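Local coordinates for mutual gliding-motility protein MglA (Myxococcus xanthus, PDB 5YMX), which is a small Ras-like guanine-nucleotide-binding protein of the ADP-ribosylation factor family, probably involved in gliding motility, and binds GDP, at residues V102-I107 with Y140-L145. Residues are numbered along the deposited sequence; the frame is centred on the assembly and turned at random.
Sequences VADSQI and YNKRDL. With GDP (guanosine-5'-diphosphate), chain C.
The carbonyl oxygen of N141 is gripped twice by S105: the hydroxyl OG donates to N141 O at 2.7 Å, and the backbone N reaches the same oxygen from the opposite face of its plane. This pair of hydrogen bonds ties the C-terminal ends of two neighbouring parallel strands, 98-104 and 136-141, joined through helix 110-126 as a beta-alpha-beta crossover of the Ras-like P-loop fold. N141 N donates to A103 O at 2.9 Å, two residues before S105. R143 brings NH1 to S105 OG at 3.0 Å, the hydroxyl lying in the guanidinium plane; two successive turns in the R143 chain (chi2 -54°, chi3 -59°) swing NH1 back to the serine, and NH1 also bonds V149 O.

N141 to D144, running from the strand's last residue into the turn, form the NKxD guanine-recognition motif. The outstretched chain of K142 passes over a face of the guanine, its CG 3.4 Å from GDP C6, and crosses the D104 carboxylate. K142 NZ forms a salt bridge to D104 OD2 at 2.8 Å, from above the carboxylate plane, and also bonds L22 O. D104 OD1 accepts from Q106 N in an Asx turn through its anti lone pair and from Q106 NE2 through its syn one, fixing the carboxylate's rotation under the lysine. L145 CD1 packs on the Q106 amide, 3.5 Å from CD. N141 ND2, also bonded to C23 O, donates to GDP N7, while D144 takes the other edge of the guanine, OD1 accepting from N1 at 2.8 Å and OD2 from the exocyclic N2.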
loop_
_atom_site.group_PDB
_atom_site.type_symbol
_atom_site.label_atom_id
_atom_site.label_comp_id
_atom_site.label_asym_id
_atom_site.label_seq_id
_atom_site.Cartn_x
_atom_site.Cartn_y
_atom_site.Cartn_z
ATOM N N VAL A 102 0.079 1.174 -7.254
ATOM C CA VAL A 102 0.946 2.133 -7.937
ATOM C C VAL A 102 0.979 1.749 -9.406
ATOM O O VAL A 102 1.465 0.670 -9.755
ATOM C CB VAL A 102 2.355 2.168 -7.322
ATOM C CG1 VAL A 102 3.226 3.183 -8.077
ATOM C CG2 VAL A 102 2.294 2.483 -5.813
ATOM N N ALA A 103 0.428 2.611 -10.259
ATOM C CA ALA A 103 0.441 2.396 -11.694
ATOM C C ALA A 103 1.593 3.166 -12.328
ATOM O O ALA A 103 1.851 4.331 -11.995
ATOM C CB ALA A 103 -0.870 2.878 -12.309
ATOM N N ASP A 104 2.274 2.524 -13.263
ATOM C CA ASP A 104 3.301 3.192 -14.044
ATOM C C ASP A 104 2.608 3.871 -15.219
ATOM O O ASP A 104 2.019 3.196 -16.067
ATOM C CB ASP A 104 4.291 2.131 -14.518
ATOM C CG ASP A 104 5.494 2.714 -15.214
ATOM O OD1 ASP A 104 5.331 3.685 -15.987
ATOM O OD2 ASP A 104 6.609 2.184 -15.009
ATOM N N SER A 105 2.659 5.205 -15.266
ATOM C CA SER A 105 1.861 5.926 -16.257
ATOM C C SER A 105 2.363 5.773 -17.685
ATOM O O SER A 105 1.666 6.203 -18.607
ATOM C CB SER A 105 1.783 7.417 -15.922
ATOM O OG SER A 105 1.078 7.612 -14.707
ATOM N N GLN A 106 3.545 5.211 -17.899
ATOM C CA GLN A 106 4.048 5.073 -19.263
ATOM C C GLN A 106 3.138 4.182 -20.100
ATOM O O GLN A 106 2.711 3.113 -19.657
ATOM C CB GLN A 106 5.444 4.466 -19.247
ATOM C CG GLN A 106 6.469 5.319 -18.547
ATOM C CD GLN A 106 7.797 4.630 -18.471
ATOM O OE1 GLN A 106 8.670 4.849 -19.311
ATOM N NE2 GLN A 106 7.959 3.771 -17.470
ATOM N N ILE A 107 2.877 4.606 -21.340
ATOM C CA ILE A 107 2.026 3.799 -22.211
ATOM C C ILE A 107 2.569 2.380 -22.332
ATOM O O ILE A 107 1.802 1.414 -22.372
ATOM C CB ILE A 107 1.848 4.473 -23.584
ATOM C CG1 ILE A 107 0.988 3.607 -24.512
ATOM C CG2 ILE A 107 3.197 4.719 -24.247
ATOM C CD1 ILE A 107 -0.434 3.413 -24.044
ATOM N N TYR A 140 -1.205 7.207 -9.763
ATOM C CA TYR A 140 -0.696 7.251 -11.134
ATOM C C TYR A 140 0.683 7.881 -11.046
ATOM O O TYR A 140 0.811 9.105 -10.917
ATOM C CB TYR A 140 -1.607 8.077 -12.036
ATOM C CG TYR A 140 -3.050 7.622 -12.058
ATOM C CD1 TYR A 140 -3.385 6.268 -11.996
ATOM C CD2 TYR A 140 -4.077 8.541 -12.133
ATOM C CE1 TYR A 140 -4.712 5.862 -12.016
ATOM C CE2 TYR A 140 -5.393 8.146 -12.170
ATOM C CZ TYR A 140 -5.709 6.806 -12.110
ATOM O OH TYR A 140 -7.024 6.410 -12.134
ATOM N N ASN A 141 1.716 7.039 -11.047
ATOM C CA ASN A 141 3.085 7.477 -10.826
ATOM C C ASN A 141 3.775 7.774 -12.165
ATOM O O ASN A 141 3.302 7.396 -13.240
ATOM C CB ASN A 141 3.852 6.421 -10.020
ATOM C CG ASN A 141 5.188 6.921 -9.527
ATOM O OD1 ASN A 141 5.328 8.095 -9.159
ATOM N ND2 ASN A 141 6.185 6.043 -9.522
ATOM N N LYS A 142 4.929 8.446 -12.094
ATOM C CA LYS A 142 5.729 8.788 -13.274
ATOM C C LYS A 142 5.016 9.805 -14.157
ATOM O O LYS A 142 5.154 9.784 -15.387
ATOM C CB LYS A 142 6.176 7.550 -14.066
ATOM C CG LYS A 142 6.735 6.422 -13.185
ATOM C CD LYS A 142 7.600 5.454 -13.972
ATOM C CE LYS A 142 8.174 4.361 -13.094
ATOM N NZ LYS A 142 8.927 3.349 -13.890
ATOM N N ARG A 143 4.280 10.732 -13.533
ATOM C CA ARG A 143 3.599 11.774 -14.295
ATOM C C ARG A 143 4.576 12.683 -15.030
ATOM O O ARG A 143 4.158 13.414 -15.934
ATOM C CB ARG A 143 2.723 12.634 -13.375
ATOM C CG ARG A 143 1.684 11.865 -12.550
ATOM C CD ARG A 143 0.786 10.983 -13.421
ATOM N NE ARG A 143 0.070 11.778 -14.416
ATOM C CZ ARG A 143 -0.388 11.304 -15.570
ATOM N NH1 ARG A 143 -0.196 10.034 -15.885
ATOM N NH2 ARG A 143 -1.020 12.101 -16.424
ATOM N N ASP A 144 5.859 12.656 -14.663
ATOM C CA ASP A 144 6.867 13.522 -15.264
ATOM C C ASP A 144 7.290 13.067 -16.654
ATOM O O ASP A 144 7.845 13.873 -17.407
ATOM C CB ASP A 144 8.111 13.556 -14.368
ATOM C CG ASP A 144 8.711 12.173 -14.146
ATOM O OD1 ASP A 144 7.982 11.265 -13.690
ATOM O OD2 ASP A 144 9.908 11.975 -14.430
ATOM N N LEU A 145 7.034 11.826 -17.020
ATOM C CA LEU A 145 7.622 11.318 -18.256
ATOM C C LEU A 145 6.777 11.713 -19.468
ATOM O O LEU A 145 5.548 11.756 -19.391
ATOM C CB LEU A 145 7.758 9.799 -18.200
ATOM C CG LEU A 145 8.778 9.281 -17.180
ATOM C CD1 LEU A 145 8.763 7.755 -17.110
ATOM C CD2 LEU A 145 10.176 9.819 -17.531
HETATM P PB GDP C . 9.416 -1.036 -7.824
HETATM O O1B GDP C . 9.821 -0.987 -6.372
HETATM O O2B GDP C . 9.927 -2.249 -8.538
HETATM O O3B GDP C . 7.949 -0.817 -8.042
HETATM O O3A GDP C . 10.099 0.229 -8.593
HETATM P PA GDP C . 11.178 1.321 -8.070
HETATM O O1A GDP C . 12.458 0.620 -7.743
HETATM O O2A GDP C . 10.594 2.214 -7.015
HETATM O "O5'" GDP C . 11.359 2.210 -9.388
HETATM C "C5'" GDP C . 11.907 1.658 -10.589
HETATM C "C4'" GDP C . 12.629 2.753 -11.370
HETATM O "O4'" GDP C . 11.697 3.768 -11.768
HETATM C "C3'" GDP C . 13.709 3.457 -10.567
HETATM O "O3'" GDP C . 14.778 3.774 -11.473
HETATM C "C2'" GDP C . 13.033 4.731 -10.113
HETATM O "O2'" GDP C . 13.962 5.794 -9.889
HETATM C "C1'" GDP C . 12.142 5.037 -11.297
HETATM N N9 GDP C . 10.969 5.836 -10.917
HETATM C C8 GDP C . 10.105 5.570 -9.903
HETATM N N7 GDP C . 9.135 6.520 -9.854
HETATM C C5 GDP C . 9.370 7.369 -10.884
HETATM C C6 GDP C . 8.729 8.577 -11.412
HETATM O O6 GDP C . 7.702 9.042 -10.885
HETATM N N1 GDP C . 9.296 9.160 -12.479
HETATM C C2 GDP C . 10.401 8.701 -13.083
HETATM N N2 GDP C . 10.880 9.373 -14.159
HETATM N N3 GDP C . 11.053 7.594 -12.654
HETATM C C4 GDP C . 10.571 6.914 -11.579
#